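Local coordinates for translation initiation factor 6 (Methanocaldococcus jannaschii, PDB 1G61), which binds the 50S ribosomal subunit and prevents it from joining the 30S subunit to form the 70S initiation complex, at residues L18-E23 with S61-N66. Numbering follows the deposited sequence.
Sequences LALTTE and SLSVAN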
ATOM      1  N   LEU A  18      -4.154  -0.504  -8.097  1.00  6.74           N
ATOM      2  CA  LEU A  18      -3.482  -1.350  -9.053  1.00  6.67           C
ATOM      3  C   LEU A  18      -2.111  -1.873  -8.622  1.00  6.66           C
ATOM      4  O   LEU A  18      -1.525  -2.696  -9.327  1.00 10.38           O
ATOM      5  CB  LEU A  18      -3.268  -0.538 -10.362  1.00  9.04           C
ATOM      6  CG  LEU A  18      -4.559  -0.161 -11.114  1.00  8.61           C
ATOM      7  CD1 LEU A  18      -4.190   0.738 -12.286  1.00 10.60           C
ATOM      8  CD2 LEU A  18      -5.267  -1.418 -11.629  1.00 12.05           C
ATOM      9  N   ALA A  19      -1.565  -1.404  -7.508  1.00  6.53           N
ATOM     10  CA  ALA A  19      -0.194  -1.702  -7.149  1.00  6.89           C
ATOM     11  C   ALA A  19       0.062  -1.534  -5.677  1.00  6.51           C
ATOM     12  O   ALA A  19      -0.676  -0.841  -5.006  1.00  7.26           O
ATOM     13  CB  ALA A  19       0.738  -0.704  -7.862  1.00  9.39           C
ATOM     14  N   LEU A  20       1.120  -2.195  -5.202  1.00  6.89           N
ATOM     15  CA  LEU A  20       1.570  -1.960  -3.826  1.00  7.45           C
ATOM     16  C   LEU A  20       3.101  -1.914  -3.863  1.00  7.35           C
ATOM     17  O   LEU A  20       3.749  -2.520  -4.758  1.00  8.03           O
ATOM     18  CB  LEU A  20       1.067  -2.950  -2.814  1.00  9.06           C
ATOM     19  CG  LEU A  20       1.526  -4.404  -2.926  1.00 10.32           C
ATOM     20  CD1 LEU A  20       2.866  -4.734  -2.280  1.00 11.93           C
ATOM     21  CD2 LEU A  20       0.497  -5.261  -2.191  1.00 16.83           C
ATOM     22  N   THR A  21       3.715  -1.317  -2.864  1.00  7.94           N
ATOM     23  CA  THR A  21       5.164  -1.351  -2.711  1.00  7.43           C
ATOM     24  C   THR A  21       5.591  -1.499  -1.247  1.00  6.60           C
ATOM     25  O   THR A  21       4.864  -1.129  -0.316  1.00  9.17           O
ATOM     26  CB  THR A  21       5.773  -0.039  -3.284  1.00  7.50           C
ATOM     27  OG1 THR A  21       7.197  -0.225  -3.487  1.00  9.06           O
ATOM     28  CG2 THR A  21       5.534   1.193  -2.432  1.00  9.32           C
ATOM     29  N   THR A  22       6.794  -2.037  -1.101  1.00  6.64           N
ATOM     30  CA  THR A  22       7.520  -2.002   0.157  1.00  6.61           C
ATOM     31  C   THR A  22       8.815  -1.228  -0.127  1.00  7.07           C
ATOM     32  O   THR A  22       8.944  -0.581  -1.184  1.00  7.37           O
ATOM     33  CB  THR A  22       7.793  -3.403   0.705  1.00  6.95           C
ATOM     34  OG1 THR A  22       8.788  -4.044  -0.090  1.00  7.84           O
ATOM     35  CG2 THR A  22       6.515  -4.219   0.669  1.00  7.59           C
ATOM     36  N   GLU A  23       9.767  -1.282   0.816  1.00  8.05           N
ATOM     37  CA  GLU A  23      11.112  -0.762   0.528  1.00  8.17           C
ATOM     38  C   GLU A  23      11.813  -1.632  -0.514  1.00  9.04           C
ATOM     39  O   GLU A  23      12.737  -1.103  -1.162  1.00 10.39           O
ATOM     40  CB  GLU A  23      12.003  -0.696   1.768  1.00  8.52           C
ATOM     41  CG  GLU A  23      11.443   0.190   2.881  1.00  9.45           C
ATOM     42  CD  GLU A  23      11.443   1.645   2.480  1.00 10.92           C
ATOM     43  OE1 GLU A  23      12.430   2.131   1.876  1.00 13.08           O
ATOM     44  OE2 GLU A  23      10.453   2.351   2.776  1.00 13.23           O
ATOM     45  N   SER A  61      -5.504  -3.368  -4.097  1.00  7.75           N
ATOM     46  CA  SER A  61      -6.696  -3.570  -3.312  1.00  7.21           C
ATOM     47  C   SER A  61      -6.755  -4.952  -2.660  1.00  6.53           C
ATOM     48  O   SER A  61      -7.415  -5.096  -1.628  1.00  7.09           O
ATOM     49  CB  SER A  61      -7.966  -3.365  -4.147  1.00  8.12           C
ATOM     50  OG  SER A  61      -8.144  -1.956  -4.375  1.00 11.08           O
ATOM     51  N   LEU A  62      -6.085  -5.914  -3.289  1.00  6.61           N
ATOM     52  CA  LEU A  62      -6.239  -7.299  -2.838  1.00  7.35           C
ATOM     53  C   LEU A  62      -5.127  -7.788  -1.933  1.00  7.06           C
ATOM     54  O   LEU A  62      -5.281  -8.821  -1.284  1.00  8.60           O
ATOM     55  CB  LEU A  62      -6.286  -8.233  -4.060  1.00  9.30           C
ATOM     56  CG  LEU A  62      -7.544  -8.124  -4.933  1.00  8.55           C
ATOM     57  CD1 LEU A  62      -7.302  -8.931  -6.211  1.00 16.50           C
ATOM     58  CD2 LEU A  62      -8.703  -8.643  -4.102  1.00 16.23           C
ATOM     59  N   SER A  63      -3.998  -7.098  -1.865  1.00  7.68           N
ATOM     60  CA  SER A  63      -2.825  -7.622  -1.162  1.00  8.38           C
ATOM     61  C   SER A  63      -2.157  -6.514  -0.377  1.00  6.88           C
ATOM     62  O   SER A  63      -2.405  -5.333  -0.637  1.00  8.23           O
ATOM     63  CB  SER A  63      -1.894  -8.236  -2.219  1.00 11.70           C
ATOM     64  OG  SER A  63      -0.717  -8.670  -1.567  1.00 19.82           O
ATOM     65  N   VAL A  64      -1.297  -6.920   0.568  1.00  8.78           N
ATOM     66  CA  VAL A  64      -0.538  -6.069   1.484  1.00  9.89           C
ATOM     67  C   VAL A  64       0.843  -6.635   1.660  1.00  7.63           C
ATOM     68  O   VAL A  64       0.976  -7.870   1.693  1.00  9.11           O
ATOM     69  CB  VAL A  64      -1.260  -6.171   2.858  1.00 16.45           C
ATOM     70  CG1 VAL A  64      -0.479  -5.584   3.959  1.00 14.72           C
ATOM     71  CG2 VAL A  64      -2.637  -5.526   2.754  1.00 19.04           C
ATOM     72  N   ALA A  65       1.859  -5.791   1.820  1.00  7.00           N
ATOM     73  CA  ALA A  65       3.175  -6.325   2.111  1.00  7.10           C
ATOM     74  C   ALA A  65       4.009  -5.330   2.897  1.00  5.99           C
ATOM     75  O   ALA A  65       3.752  -4.120   2.854  1.00  7.75           O
ATOM     76  CB  ALA A  65       3.946  -6.703   0.841  1.00  7.90           C
ATOM     77  N   ASN A  66       4.976  -5.884   3.608  1.00  7.11           N
ATOM     78  CA  ASN A  66       5.983  -5.010   4.238  1.00  6.43           C
ATOM     79  C   ASN A  66       7.312  -5.765   4.128  1.00  5.98           C
ATOM     80  O   ASN A  66       7.436  -6.695   3.305  1.00  8.17           O
ATOM     81  CB  ASN A  66       5.590  -4.576   5.637  1.00  6.93           C
ATOM     82  CG  ASN A  66       5.659  -5.657   6.693  1.00  7.13           C
ATOM     83  OD1 ASN A  66       5.935  -6.832   6.362  1.00  6.72           O
ATOM     84  ND2 ASN A  66       5.435  -5.265   7.961  1.00  6.54           N
TER
HETATM   85  O   HOH W   1       9.223  -6.501   1.052  1.00 10.33           O
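Near the centre of this pentein-type propeller of repeated alpha/beta subdomains, Leu20 and Thr22 from one subdomain meet Ser63 and Ala65 from the next. The touching backbones run nearly parallel, 15° apart; their CA-CA distance falls from 7.0 Å at Leu20-Val64 to 5.3 Å at Thr22-Asn66, yet they share no hydrogen bond, and side chains of Leu20 and Thr22 occupy the space between. The two methyls of Leu20 divide the work. CD2 rests on the backbone of Ser63, 3.3 Å from its O, while CD1 packs against CB of Ala65 at 3.8 Å. Ser63 OG hydrogen-bonds to the carbonyl of Leu71, within its own subdomain. With Thr22 CG2 set anti to the carbonyl carbon, the methyl reaches Ala65, lying 3.6 Å from its CB and 3.5 Å from its O, so that this CB touches both Leu20 and Thr22. The same rotamer leaves Thr22 OG1 accepting from the backbone N atoms of Glu24 and Ile25. A water bridges Thr22 and Asn66, just past the two strands: its oxygen lies 2.7 Å from Thr22 OG1 and 2.9 Å from Asn66 O, a possible acceptor among several. Methyls set against methyl and backbone atoms, between outermost strands 20-21 and 64-65 of two three-stranded mixed sheets, are consistent with neighbouring subdomains packing around a pentein propeller axis.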